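Amine oxidase domain-containing protein (PDB 3NRN) is of unknown function but binds adenosine monophosphate and probably acts as an oxidoreductase, as expected of a member of the flavin-containing amine oxidase family. Local coordinates at residues A[17-21]-A[22-26]; A[133-137]-A[138-142]; A[157-160]-A[161-164]; A[323-326]-A[327-330]; A[377-380]-A[381-384]. One frame throughout, in Å; residues are numbered along the deposited sequence.

How the contacts relate
All five contacts are local, and what sets them apart is where each turn falls in the fold. Contacts 1 and 5 serve the parallel nucleotide-binding sheet: contact 1 closes helix 10-21 before strand 25-29, while contact 5 follows strand 374-376, near the bound AMP. Contacts 2 and 3 lie on the other side of the chain's centre from contact 1, bracketing helix 142-156, with nearest atoms about 5 Å apart. Contact 4, starting helix 326-340 beside the mixed sheet, is a surface contact; the other four are partly buried. Helix ends in contacts 1 and 2 rely on shared carbonyls; contacts 3 and 4 use an acidic or amide side chain on backbone N-H groups; charge pairs mark contacts 2 and 5.

Contact 1: residues A[17-21]-A[22-26]; sequences AFLAR and NGHEI
His-24 turns the edge of its imidazole to the end of helix 10-21, so that ND1 gives a hydrogen bond to Leu-19 O at 3.0 Å, with the oxygen only 8° out of the ring plane. The first torsion, chi1 -59°, sets the ring beside its own backbone N, and both nitrogens therefore reach the same carbonyl: His-24 N also bonds Leu-19 O, at 3.1 Å. With Gly-23 N on Ala-20 O at 3.1 Å, approaching from above the carbonyl plane, this is a Schellman motif, and Gly-23 with its positive phi is the C-prime residue.

Beyond the turn, Ile-26 points back at the helix. Its CD1 meets Leu-19 CB at 3.6 Å, the two side chains crossing at about a right angle, while CG1 lies against Ala-20 CB at 3.9 Å. Ile-26 also touches Ala-3 of strand 2-6. The turn joins helix 10-21 to strand 25-29 in the beta-alpha-beta unit that begins with strand 2-6.

The chemistry divides by depth: hydrocarbon pins the helix to the strand inside, and near the surface the doubly gripped carbonyl of Leu-19 probably holds the imidazole with its ND1 proton directed at the helix end.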
loop_
_atom_site.group_PDB
_atom_site.type_symbol
_atom_site.label_atom_id
_atom_site.label_comp_id
_atom_site.label_asym_id
_atom_site.label_seq_id
_atom_site.Cartn_x
_atom_site.Cartn_y
_atom_site.Cartn_z
ATOM N N ALA A 17 12.950 -5.785 -11.120
ATOM C CA ALA A 17 13.919 -6.590 -10.409
ATOM C C ALA A 17 13.688 -8.077 -10.679
ATOM O O ALA A 17 14.630 -8.812 -10.972
ATOM C CB ALA A 17 13.826 -6.308 -8.921
ATOM N N PHE A 18 12.437 -8.521 -10.589
ATOM C CA PHE A 18 12.128 -9.934 -10.810
ATOM C C PHE A 18 12.535 -10.387 -12.204
ATOM O O PHE A 18 13.156 -11.443 -12.374
ATOM C CB PHE A 18 10.629 -10.208 -10.620
ATOM C CG PHE A 18 10.263 -11.669 -10.715
ATOM C CD1 PHE A 18 10.274 -12.478 -9.583
ATOM C CD2 PHE A 18 9.939 -12.245 -11.945
ATOM C CE1 PHE A 18 9.964 -13.848 -9.674
ATOM C CE2 PHE A 18 9.629 -13.612 -12.051
ATOM C CZ PHE A 18 9.643 -14.414 -10.909
ATOM N N LEU A 19 12.181 -9.582 -13.200
ATOM C CA LEU A 19 12.480 -9.903 -14.585
ATOM C C LEU A 19 13.967 -9.797 -14.918
ATOM O O LEU A 19 14.485 -10.594 -15.702
ATOM C CB LEU A 19 11.654 -9.004 -15.510
ATOM C CG LEU A 19 10.139 -9.235 -15.432
ATOM C CD1 LEU A 19 9.404 -8.189 -16.257
ATOM C CD2 LEU A 19 9.803 -10.643 -15.933
ATOM N N ALA A 20 14.656 -8.826 -14.328
ATOM C CA ALA A 20 16.089 -8.668 -14.583
ATOM C C ALA A 20 16.810 -9.889 -14.022
ATOM O O ALA A 20 17.730 -10.426 -14.641
ATOM C CB ALA A 20 16.607 -7.411 -13.922
ATOM N N ARG A 21 16.379 -10.327 -12.847
ATOM C CA ARG A 21 16.969 -11.497 -12.209
ATOM C C ARG A 21 16.808 -12.711 -13.117
ATOM O O ARG A 21 17.710 -13.543 -13.211
ATOM C CB ARG A 21 16.293 -11.786 -10.867
ATOM C CG ARG A 21 17.167 -11.540 -9.643
ATOM C CD ARG A 21 16.910 -12.618 -8.593
ATOM N NE ARG A 21 15.482 -12.931 -8.481
ATOM C CZ ARG A 21 14.960 -14.150 -8.616
ATOM N NH1 ARG A 21 15.743 -15.194 -8.867
ATOM N NH2 ARG A 21 13.649 -14.328 -8.511
ATOM N N ASN A 22 15.661 -12.813 -13.785
ATOM C CA ASN A 22 15.422 -13.942 -14.672
ATOM C C ASN A 22 16.025 -13.798 -16.070
ATOM O O ASN A 22 15.546 -14.403 -17.030
ATOM C CB ASN A 22 13.922 -14.239 -14.778
ATOM C CG ASN A 22 13.380 -14.934 -13.544
ATOM O OD1 ASN A 22 12.986 -14.291 -12.570
ATOM N ND2 ASN A 22 13.373 -16.259 -13.572
ATOM N N GLY A 23 17.071 -12.989 -16.184
ATOM C CA GLY A 23 17.747 -12.842 -17.460
ATOM C C GLY A 23 17.120 -12.005 -18.554
ATOM O O GLY A 23 17.523 -12.114 -19.711
ATOM N N HIS A 24 16.141 -11.172 -18.221
ATOM C CA HIS A 24 15.538 -10.336 -19.247
ATOM C C HIS A 24 16.232 -8.988 -19.269
ATOM O O HIS A 24 16.874 -8.598 -18.295
ATOM C CB HIS A 24 14.042 -10.157 -18.995
ATOM C CG HIS A 24 13.285 -11.446 -18.975
ATOM N ND1 HIS A 24 13.011 -12.131 -17.811
ATOM C CD2 HIS A 24 12.792 -12.205 -19.983
ATOM C CE1 HIS A 24 12.384 -13.256 -18.102
ATOM N NE2 HIS A 24 12.239 -13.325 -19.412
ATOM N N GLU A 25 16.110 -8.284 -20.388
ATOM C CA GLU A 25 16.719 -6.967 -20.542
ATOM C C GLU A 25 15.687 -5.936 -20.073
ATOM O O GLU A 25 14.651 -5.734 -20.717
ATOM C CB GLU A 25 17.086 -6.741 -22.011
ATOM C CG GLU A 25 17.767 -5.420 -22.294
ATOM C CD GLU A 25 17.821 -5.110 -23.778
ATOM O OE1 GLU A 25 18.228 -5.997 -24.557
ATOM O OE2 GLU A 25 17.458 -3.979 -24.164
ATOM N N ILE A 26 15.978 -5.293 -18.945
ATOM C CA ILE A 26 15.072 -4.318 -18.343
ATOM C C ILE A 26 15.515 -2.857 -18.427
ATOM O O ILE A 26 16.674 -2.529 -18.179
ATOM C CB ILE A 26 14.852 -4.640 -16.841
ATOM C CG1 ILE A 26 14.166 -5.999 -16.686
ATOM C CG2 ILE A 26 14.058 -3.518 -16.169
ATOM C CD1 ILE A 26 12.766 -6.044 -17.211
#

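Contact 2: residues A[133-137]-A[138-142]; sequences WIKEK and IGENE
The C-terminal end of helix 130-137, where the chain breaks off toward helix 142-156, is closed round the carbonyl of Ile-134. Two successive backbone N-H groups share that oxygen. Ile-138 N continues the helical pattern at 2.8 Å, and Gly-139 N, one residue further on, bonds it at 3.1 Å; this second donor sits in the carbonyl plane, on a lone pair. Gly-139 then leaves helical geometry with a positive phi of 140°.

Past the glycine the chain runs on so that Glu-140 comes against Lys-135. The lysine is stretched out beyond CG, and the glutamate lies across it at a slant: Lys-135 CG meets Glu-140 CG at 3.5 Å, and further out Lys-135 CD reaches Glu-140 CD at 3.6 Å. At the ends the ion pair is long, Lys-135 NZ to Glu-140 OE1 3.8 Å, and a water bridges the gap. It accepts from Lys-135 NZ at 2.7 Å and donates to Glu-140 OE1 at 2.7 Å.

Glu-140 is also the centre of an inverse gamma turn, closed by Asn-141 N on Gly-139 O, and this tight bend brings Asn-141 to the N-cap of helix 142-156. There its OD1 accepts from Phe-143 N, while ND2 is held by Phe-102 O. On the buried side Ile-134 packs on Leu-145 and Leu-148 of that helix and on Leu-168 of helix 165-178. Nearer the surface, Ile-134 CG2 approaches Ile-138 CD1, and both isoleucines touch Leu-144.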
loop_
_atom_site.group_PDB
_atom_site.type_symbol
_atom_site.label_atom_id
_atom_site.label_comp_id
_atom_site.label_asym_id
_atom_site.label_seq_id
_atom_site.Cartn_x
_atom_site.Cartn_y
_atom_site.Cartn_z
ATOM N N TRP A 133 -23.269 -7.109 6.651
ATOM C CA TRP A 133 -22.987 -8.510 6.918
ATOM C C TRP A 133 -22.425 -8.735 8.321
ATOM O O TRP A 133 -22.668 -9.778 8.926
ATOM C CB TRP A 133 -22.073 -9.079 5.815
ATOM C CG TRP A 133 -20.680 -9.471 6.199
ATOM C CD1 TRP A 133 -19.668 -8.646 6.602
ATOM C CD2 TRP A 133 -20.124 -10.789 6.148
ATOM N NE1 TRP A 133 -18.514 -9.369 6.799
ATOM C CE2 TRP A 133 -18.766 -10.687 6.528
ATOM C CE3 TRP A 133 -20.640 -12.046 5.813
ATOM C CZ2 TRP A 133 -17.919 -11.795 6.588
ATOM C CZ3 TRP A 133 -19.798 -13.148 5.872
ATOM C CH2 TRP A 133 -18.451 -13.014 6.254
ATOM N N ILE A 134 -21.700 -7.754 8.853
ATOM C CA ILE A 134 -21.159 -7.882 10.201
ATOM C C ILE A 134 -22.317 -7.836 11.209
ATOM O O ILE A 134 -22.360 -8.621 12.152
ATOM C CB ILE A 134 -20.139 -6.748 10.515
ATOM C CG1 ILE A 134 -18.865 -6.945 9.683
ATOM C CG2 ILE A 134 -19.794 -6.736 12.008
ATOM C CD1 ILE A 134 -18.145 -8.261 9.941
ATOM N N LYS A 135 -23.260 -6.921 11.003
ATOM C CA LYS A 135 -24.403 -6.810 11.904
ATOM C C LYS A 135 -25.200 -8.116 11.947
ATOM O O LYS A 135 -25.634 -8.556 13.011
ATOM C CB LYS A 135 -25.322 -5.668 11.462
ATOM C CG LYS A 135 -24.706 -4.285 11.573
ATOM C CD LYS A 135 -25.652 -3.234 11.019
ATOM C CE LYS A 135 -25.044 -1.846 11.097
ATOM N NZ LYS A 135 -25.907 -0.839 10.416
ATOM N N GLU A 136 -25.381 -8.740 10.787
ATOM C CA GLU A 136 -26.135 -9.983 10.700
ATOM C C GLU A 136 -25.382 -11.179 11.280
ATOM O O GLU A 136 -25.881 -11.864 12.171
ATOM C CB GLU A 136 -26.496 -10.263 9.242
ATOM C CG GLU A 136 -27.209 -9.106 8.557
ATOM C CD GLU A 136 -27.452 -9.353 7.078
ATOM O OE1 GLU A 136 -26.502 -9.772 6.380
ATOM O OE2 GLU A 136 -28.588 -9.116 6.609
ATOM N N LYS A 137 -24.178 -11.421 10.772
ATOM C CA LYS A 137 -23.359 -12.544 11.221
ATOM C C LYS A 137 -22.941 -12.453 12.687
ATOM O O LYS A 137 -22.872 -13.469 13.378
ATOM C CB LYS A 137 -22.110 -12.668 10.339
ATOM C CG LYS A 137 -22.408 -12.899 8.860
ATOM C CD LYS A 137 -22.968 -14.294 8.591
ATOM C CE LYS A 137 -21.898 -15.369 8.767
ATOM N NZ LYS A 137 -22.364 -16.720 8.331
ATOM N N ILE A 138 -22.660 -11.245 13.161
ATOM C CA ILE A 138 -22.242 -11.067 14.547
ATOM C C ILE A 138 -23.267 -10.302 15.380
ATOM O O ILE A 138 -23.727 -10.793 16.413
ATOM C CB ILE A 138 -20.892 -10.328 14.632
ATOM C CG1 ILE A 138 -19.814 -11.136 13.902
ATOM C CG2 ILE A 138 -20.511 -10.114 16.089
ATOM C CD1 ILE A 138 -18.470 -10.437 13.796
ATOM N N GLY A 139 -23.621 -9.103 14.929
ATOM C CA GLY A 139 -24.583 -8.298 15.657
ATOM C C GLY A 139 -24.192 -6.835 15.658
ATOM O O GLY A 139 -23.034 -6.495 15.420
ATOM N N GLU A 140 -25.155 -5.962 15.932
ATOM C CA GLU A 140 -24.885 -4.533 15.943
ATOM C C GLU A 140 -24.168 -4.066 17.199
ATOM O O GLU A 140 -24.741 -3.346 18.017
ATOM C CB GLU A 140 -26.186 -3.751 15.765
ATOM C CG GLU A 140 -26.817 -3.942 14.399
ATOM C CD GLU A 140 -27.601 -2.728 13.944
ATOM O OE1 GLU A 140 -27.035 -1.612 13.961
ATOM O OE2 GLU A 140 -28.779 -2.889 13.563
ATOM N N ASN A 141 -22.908 -4.469 17.346
ATOM C CA ASN A 141 -22.117 -4.073 18.505
ATOM C C ASN A 141 -21.408 -2.747 18.228
ATOM O O ASN A 141 -20.504 -2.671 17.397
ATOM C CB ASN A 141 -21.093 -5.155 18.847
ATOM C CG ASN A 141 -20.404 -4.900 20.169
ATOM O OD1 ASN A 141 -19.778 -3.858 20.362
ATOM N ND2 ASN A 141 -20.517 -5.852 21.093
ATOM N N GLU A 142 -21.833 -1.709 18.940
ATOM C CA GLU A 142 -21.295 -0.362 18.793
ATOM C C GLU A 142 -19.768 -0.274 18.835
ATOM O O GLU A 142 -19.173 0.623 18.229
ATOM C CB GLU A 142 -21.913 0.540 19.870
ATOM C CG GLU A 142 -21.555 2.011 19.765
ATOM C CD GLU A 142 -22.549 2.912 20.495
ATOM O OE1 GLU A 142 -22.270 4.122 20.624
ATOM O OE2 GLU A 142 -23.613 2.416 20.929
HETATM O O HOH W 1 -28.229 -0.563 11.837
#

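Contact 3: residues A[157-160]-A[161-164]; sequences SVSL and SDLT
Ser-159 O accepts from Asp-162 N at 2.7 Å, the shortest hydrogen bond of the turn, with the donor standing above the carbonyl plane rather than on a lone pair. The same two residues are tied a second time in the reverse sense: Ser-159 N donates to Asp-162 OD2 at 3.1 Å, on the anti lone pair, away from the other carboxylate oxygen. A chi1 of -71° places the aspartate CG beside its own backbone N and so swings OD2 back over the start of the turn, where it also lies 3.4 Å from Ser-159 CB.

This reciprocal pair, backbone to backbone and side chain to backbone, closes the short 3-10 turn within the loop between helices 142-156 and 165-178. Leu-163 N to Leu-160 O, at 3.1 Å, carries the turn one step further, and Thr-164 then N-caps helix 165-178, its OG1 accepting from Glu-167 N.

Hydrocarbon fills in beside the polar bonds. Val-158 CB rests on Asp-162 CB at 3.6 Å, and Val-158 CG2 reaches Leu-163 CG at 3.9 Å, those two side chains running at about a right angle. Ser-159 OG turns elsewhere, to Lys-322 NZ; Leu-160 N donates to Glu-149 OE2, and Leu-163 packs on Ala-130 and Ala-152.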
loop_
_atom_site.group_PDB
_atom_site.type_symbol
_atom_site.label_atom_id
_atom_site.label_comp_id
_atom_site.label_asym_id
_atom_site.label_seq_id
_atom_site.Cartn_x
_atom_site.Cartn_y
_atom_site.Cartn_z
ATOM N N SER A 157 -8.902 3.198 3.204
ATOM C CA SER A 157 -9.317 4.588 3.061
ATOM C C SER A 157 -10.790 4.783 2.707
ATOM O O SER A 157 -11.136 5.724 2.000
ATOM C CB SER A 157 -8.455 5.294 2.012
ATOM O OG SER A 157 -7.193 5.631 2.554
ATOM N N VAL A 158 -11.650 3.891 3.185
ATOM C CA VAL A 158 -13.085 3.997 2.932
ATOM C C VAL A 158 -13.831 3.583 4.190
ATOM O O VAL A 158 -13.226 3.099 5.149
ATOM C CB VAL A 158 -13.556 3.082 1.776
ATOM C CG1 VAL A 158 -12.825 3.441 0.492
ATOM C CG2 VAL A 158 -13.332 1.628 2.135
ATOM N N SER A 159 -15.141 3.795 4.188
ATOM C CA SER A 159 -15.972 3.418 5.320
ATOM C C SER A 159 -16.341 1.957 5.140
ATOM O O SER A 159 -16.323 1.436 4.021
ATOM C CB SER A 159 -17.241 4.270 5.369
ATOM O OG SER A 159 -16.924 5.618 5.669
ATOM N N LEU A 160 -16.675 1.299 6.243
ATOM C CA LEU A 160 -17.039 -0.109 6.207
ATOM C C LEU A 160 -18.146 -0.368 5.180
ATOM O O LEU A 160 -18.117 -1.370 4.460
ATOM C CB LEU A 160 -17.481 -0.555 7.601
ATOM C CG LEU A 160 -17.436 -2.055 7.887
ATOM C CD1 LEU A 160 -16.070 -2.619 7.525
ATOM C CD2 LEU A 160 -17.726 -2.289 9.355
ATOM N N SER A 161 -19.110 0.543 5.099
ATOM C CA SER A 161 -20.209 0.388 4.150
ATOM C C SER A 161 -19.736 0.485 2.698
ATOM O O SER A 161 -20.482 0.151 1.776
ATOM C CB SER A 161 -21.307 1.431 4.421
ATOM O OG SER A 161 -20.802 2.758 4.362
ATOM N N ASP A 162 -18.499 0.930 2.493
ATOM C CA ASP A 162 -17.954 1.047 1.143
ATOM C C ASP A 162 -17.293 -0.244 0.665
ATOM O O ASP A 162 -16.925 -0.366 -0.505
ATOM C CB ASP A 162 -16.948 2.194 1.061
ATOM C CG ASP A 162 -17.608 3.555 1.158
ATOM O OD1 ASP A 162 -18.609 3.778 0.450
ATOM O OD2 ASP A 162 -17.122 4.401 1.935
ATOM N N LEU A 163 -17.129 -1.197 1.572
ATOM C CA LEU A 163 -16.531 -2.485 1.229
ATOM C C LEU A 163 -17.634 -3.531 1.113
ATOM O O LEU A 163 -18.658 -3.427 1.787
ATOM C CB LEU A 163 -15.543 -2.924 2.316
ATOM C CG LEU A 163 -14.218 -2.173 2.486
ATOM C CD1 LEU A 163 -13.534 -2.645 3.762
ATOM C CD2 LEU A 163 -13.318 -2.422 1.281
ATOM N N THR A 164 -17.442 -4.525 0.250
ATOM C CA THR A 164 -18.428 -5.593 0.111
ATOM C C THR A 164 -18.092 -6.601 1.206
ATOM O O THR A 164 -16.989 -6.578 1.749
ATOM C CB THR A 164 -18.329 -6.294 -1.262
ATOM O OG1 THR A 164 -17.051 -6.929 -1.385
ATOM C CG2 THR A 164 -18.505 -5.282 -2.400
#

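Contact 4: residues A[323-326]-A[327-330]; sequences NGNV and KKAI
Asn-325 meets Lys-328 from CB to OD1, beginning at CB, which lies 4.0 Å from Lys-328 CD. From there CG takes the position anti to the backbone N (chi1 176°), which carries the amide forward toward the first turn of helix 326-340. Asn-325 CG itself rides against the lysine chain, 4.0 Å from Lys-328 CG. At the tip, OD1 accepts from Lys-328 N at 3.2 Å with an almost straight bond, 166° at the hydrogen; the N-H lies in the amide carbonyl plane, on a lone pair. This is the N-cap bond. A water completes the cap, donating to Asn-325 OD1 at 3.1 Å and accepting from Lys-327 N at 2.8 Å, so that a second N-H of the first turn, which has no carbonyl of an earlier turn to bond, is met through solvent.

The backbone of the capping residue works too: Asn-325 O takes Ala-329 N at 2.6 Å, nearly along the C=O axis, the first regular bond of the helix. The next one, Ile-330 N to Val-326 O, follows in the usual way, and the side chains of Val-326 and Ile-330 run alongside each other, with CG1 of the valine 3.8 Å from CD1 of the isoleucine.

The capped side, with Lys-327 and Lys-328, is exposed. The other side of the helix faces the mixed sheet: Ala-329 and Ile-330 lie on Ile-270 of strand 269-277, Ile-330 also on Phe-272 and Ala-349, and Val-326 on Val-351 of the edge strand 345-351.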
loop_
_atom_site.group_PDB
_atom_site.type_symbol
_atom_site.label_atom_id
_atom_site.label_comp_id
_atom_site.label_asym_id
_atom_site.label_seq_id
_atom_site.Cartn_x
_atom_site.Cartn_y
_atom_site.Cartn_z
ATOM N N ASN A 323 -15.156 12.435 2.185
ATOM C CA ASN A 323 -15.616 13.709 1.630
ATOM C C ASN A 323 -15.282 14.877 2.547
ATOM O O ASN A 323 -15.852 15.952 2.416
ATOM C CB ASN A 323 -17.126 13.680 1.370
ATOM C CG ASN A 323 -17.506 12.705 0.278
ATOM O OD1 ASN A 323 -16.873 12.668 -0.770
ATOM N ND2 ASN A 323 -18.547 11.916 0.515
ATOM N N GLY A 324 -14.345 14.667 3.466
ATOM C CA GLY A 324 -13.977 15.724 4.392
ATOM C C GLY A 324 -13.332 16.934 3.749
ATOM O O GLY A 324 -12.847 16.863 2.617
ATOM N N ASN A 325 -13.349 18.057 4.466
ATOM C CA ASN A 325 -12.732 19.291 3.990
ATOM C C ASN A 325 -11.290 19.264 4.504
ATOM O O ASN A 325 -11.055 19.162 5.713
ATOM C CB ASN A 325 -13.501 20.504 4.535
ATOM C CG ASN A 325 -12.860 21.830 4.153
ATOM O OD1 ASN A 325 -11.927 22.291 4.806
ATOM N ND2 ASN A 325 -13.358 22.443 3.084
ATOM N N VAL A 326 -10.332 19.342 3.582
ATOM C CA VAL A 326 -8.901 19.282 3.915
ATOM C C VAL A 326 -8.448 20.142 5.094
ATOM O O VAL A 326 -7.858 19.636 6.048
ATOM C CB VAL A 326 -8.034 19.648 2.682
ATOM C CG1 VAL A 326 -6.558 19.631 3.056
ATOM C CG2 VAL A 326 -8.297 18.662 1.560
ATOM N N LYS A 327 -8.712 21.440 5.016
ATOM C CA LYS A 327 -8.326 22.369 6.074
ATOM C C LYS A 327 -8.933 21.972 7.412
ATOM O O LYS A 327 -8.246 21.948 8.432
ATOM C CB LYS A 327 -8.772 23.790 5.716
ATOM C CG LYS A 327 -8.458 24.829 6.782
ATOM C CD LYS A 327 -9.056 26.184 6.421
ATOM C CE LYS A 327 -8.786 27.225 7.501
ATOM N NZ LYS A 327 -7.331 27.484 7.677
ATOM N N LYS A 328 -10.227 21.670 7.404
ATOM C CA LYS A 328 -10.918 21.278 8.622
ATOM C C LYS A 328 -10.425 19.927 9.116
ATOM O O LYS A 328 -10.226 19.730 10.312
ATOM C CB LYS A 328 -12.426 21.224 8.374
ATOM C CG LYS A 328 -13.034 22.582 8.052
ATOM C CD LYS A 328 -14.532 22.475 7.826
ATOM C CE LYS A 328 -15.142 23.825 7.495
ATOM N NZ LYS A 328 -16.616 23.725 7.328
ATOM N N ALA A 329 -10.226 19.002 8.181
ATOM C CA ALA A 329 -9.754 17.660 8.504
ATOM C C ALA A 329 -8.373 17.699 9.145
ATOM O O ALA A 329 -8.131 17.032 10.156
ATOM C CB ALA A 329 -9.723 16.805 7.240
ATOM N N ILE A 330 -7.459 18.463 8.551
ATOM C CA ILE A 330 -6.112 18.566 9.098
ATOM C C ILE A 330 -6.184 19.120 10.516
ATOM O O ILE A 330 -5.530 18.605 11.423
ATOM C CB ILE A 330 -5.213 19.477 8.239
ATOM C CG1 ILE A 330 -4.901 18.785 6.902
ATOM C CG2 ILE A 330 -3.919 19.788 8.987
ATOM C CD1 ILE A 330 -4.032 19.609 5.955
HETATM O O HOH W 2 -9.723 22.574 2.615
#

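Contact 5: residues A[377-380]-A[381-384]; sequences VGDG and YRPP
The chain folds through a type I beta turn from Gly-378 to Tyr-381, closed by Tyr-381 N on Gly-378 O at 2.8 Å, the donor well above the carbonyl plane. Just beyond the turn, Arg-382 extends in the same direction as Asp-379, flank to flank. A bend at chi3 (-73°) presents NE to the carboxylate, and Arg-382 NE bonds Asp-379 OD1 at 3.0 Å in a salt bridge. The oxygen lies in the guanidinium plane, at its edge, yet the carboxylate is turned 82° against that plane, so one oxygen alone is met, almost head-on. The other, OD2, pairs with Arg-38, an AMP-binding residue, and the two carboxylate oxygens are thus each taken by a different arginine.

A water links the two arms of the turn, accepting from Gly-378 N at 2.8 Å and lying 2.9 Å from Tyr-381 O, to which it can donate. A chi1 of -179° sends the Tyr-381 ring away from the turn, to Lys-398 of helix 388-402.

The turn follows the C-terminal end of strand 374-376, an outermost strand of the parallel sheet, close to the bound AMP, a position consistent with the C-terminal part of the dinucleotide site in flavin-dependent amine oxidases.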
loop_
_atom_site.group_PDB
_atom_site.type_symbol
_atom_site.label_atom_id
_atom_site.label_comp_id
_atom_site.label_asym_id
_atom_site.label_seq_id
_atom_site.Cartn_x
_atom_site.Cartn_y
_atom_site.Cartn_z
ATOM N N VAL A 377 0.803 -2.385 -12.988
ATOM C CA VAL A 377 1.115 -2.837 -11.631
ATOM C C VAL A 377 1.161 -1.594 -10.761
ATOM O O VAL A 377 1.253 -0.478 -11.288
ATOM C CB VAL A 377 2.477 -3.593 -11.521
ATOM C CG1 VAL A 377 2.453 -4.838 -12.399
ATOM C CG2 VAL A 377 3.644 -2.670 -11.899
ATOM N N GLY A 378 1.112 -1.785 -9.441
ATOM C CA GLY A 378 1.115 -0.660 -8.523
ATOM C C GLY A 378 -0.268 -0.521 -7.897
ATOM O O GLY A 378 -1.076 -1.451 -7.964
ATOM N N ASP A 379 -0.546 0.624 -7.283
ATOM C CA ASP A 379 -1.843 0.869 -6.647
ATOM C C ASP A 379 -3.021 0.722 -7.604
ATOM O O ASP A 379 -4.168 0.631 -7.176
ATOM C CB ASP A 379 -1.888 2.272 -6.033
ATOM C CG ASP A 379 -1.767 2.251 -4.526
ATOM O OD1 ASP A 379 -2.547 1.520 -3.881
ATOM O OD2 ASP A 379 -0.899 2.967 -3.984
ATOM N N GLY A 380 -2.734 0.718 -8.901
ATOM C CA GLY A 380 -3.792 0.582 -9.882
ATOM C C GLY A 380 -4.200 -0.863 -10.071
ATOM O O GLY A 380 -5.117 -1.165 -10.833
ATOM N N TYR A 381 -3.510 -1.767 -9.386
ATOM C CA TYR A 381 -3.825 -3.180 -9.493
ATOM C C TYR A 381 -3.534 -3.949 -8.210
ATOM O O TYR A 381 -2.466 -4.539 -8.052
ATOM C CB TYR A 381 -3.059 -3.812 -10.667
ATOM C CG TYR A 381 -3.355 -5.291 -10.877
ATOM C CD1 TYR A 381 -4.650 -5.793 -10.724
ATOM C CD2 TYR A 381 -2.345 -6.181 -11.258
ATOM C CE1 TYR A 381 -4.935 -7.146 -10.944
ATOM C CE2 TYR A 381 -2.616 -7.532 -11.480
ATOM C CZ TYR A 381 -3.915 -8.009 -11.322
ATOM O OH TYR A 381 -4.191 -9.342 -11.543
ATOM N N ARG A 382 -4.485 -3.915 -7.283
ATOM C CA ARG A 382 -4.353 -4.651 -6.033
ATOM C C ARG A 382 -5.484 -5.668 -6.029
ATOM O O ARG A 382 -6.653 -5.310 -5.891
ATOM C CB ARG A 382 -4.466 -3.717 -4.821
ATOM C CG ARG A 382 -3.229 -2.855 -4.613
ATOM C CD ARG A 382 -3.283 -2.026 -3.339
ATOM N NE ARG A 382 -4.224 -0.918 -3.441
ATOM C CZ ARG A 382 -5.533 -1.019 -3.235
ATOM N NH1 ARG A 382 -6.071 -2.186 -2.905
ATOM N NH2 ARG A 382 -6.307 0.050 -3.366
ATOM N N PRO A 383 -5.148 -6.952 -6.213
ATOM C CA PRO A 383 -6.149 -8.023 -6.233
ATOM C C PRO A 383 -7.004 -8.027 -4.970
ATOM O O PRO A 383 -6.594 -7.506 -3.927
ATOM C CB PRO A 383 -5.300 -9.281 -6.367
ATOM C CG PRO A 383 -4.140 -8.806 -7.192
ATOM C CD PRO A 383 -3.812 -7.480 -6.536
ATOM N N PRO A 384 -8.213 -8.612 -5.052
ATOM C CA PRO A 384 -9.117 -8.673 -3.899
ATOM C C PRO A 384 -8.405 -9.231 -2.671
ATOM O O PRO A 384 -7.702 -10.239 -2.760
ATOM C CB PRO A 384 -10.237 -9.590 -4.390
ATOM C CG PRO A 384 -10.297 -9.268 -5.853
ATOM C CD PRO A 384 -8.823 -9.259 -6.227
HETATM O O HOH W 3 0.384 -4.326 -8.485
#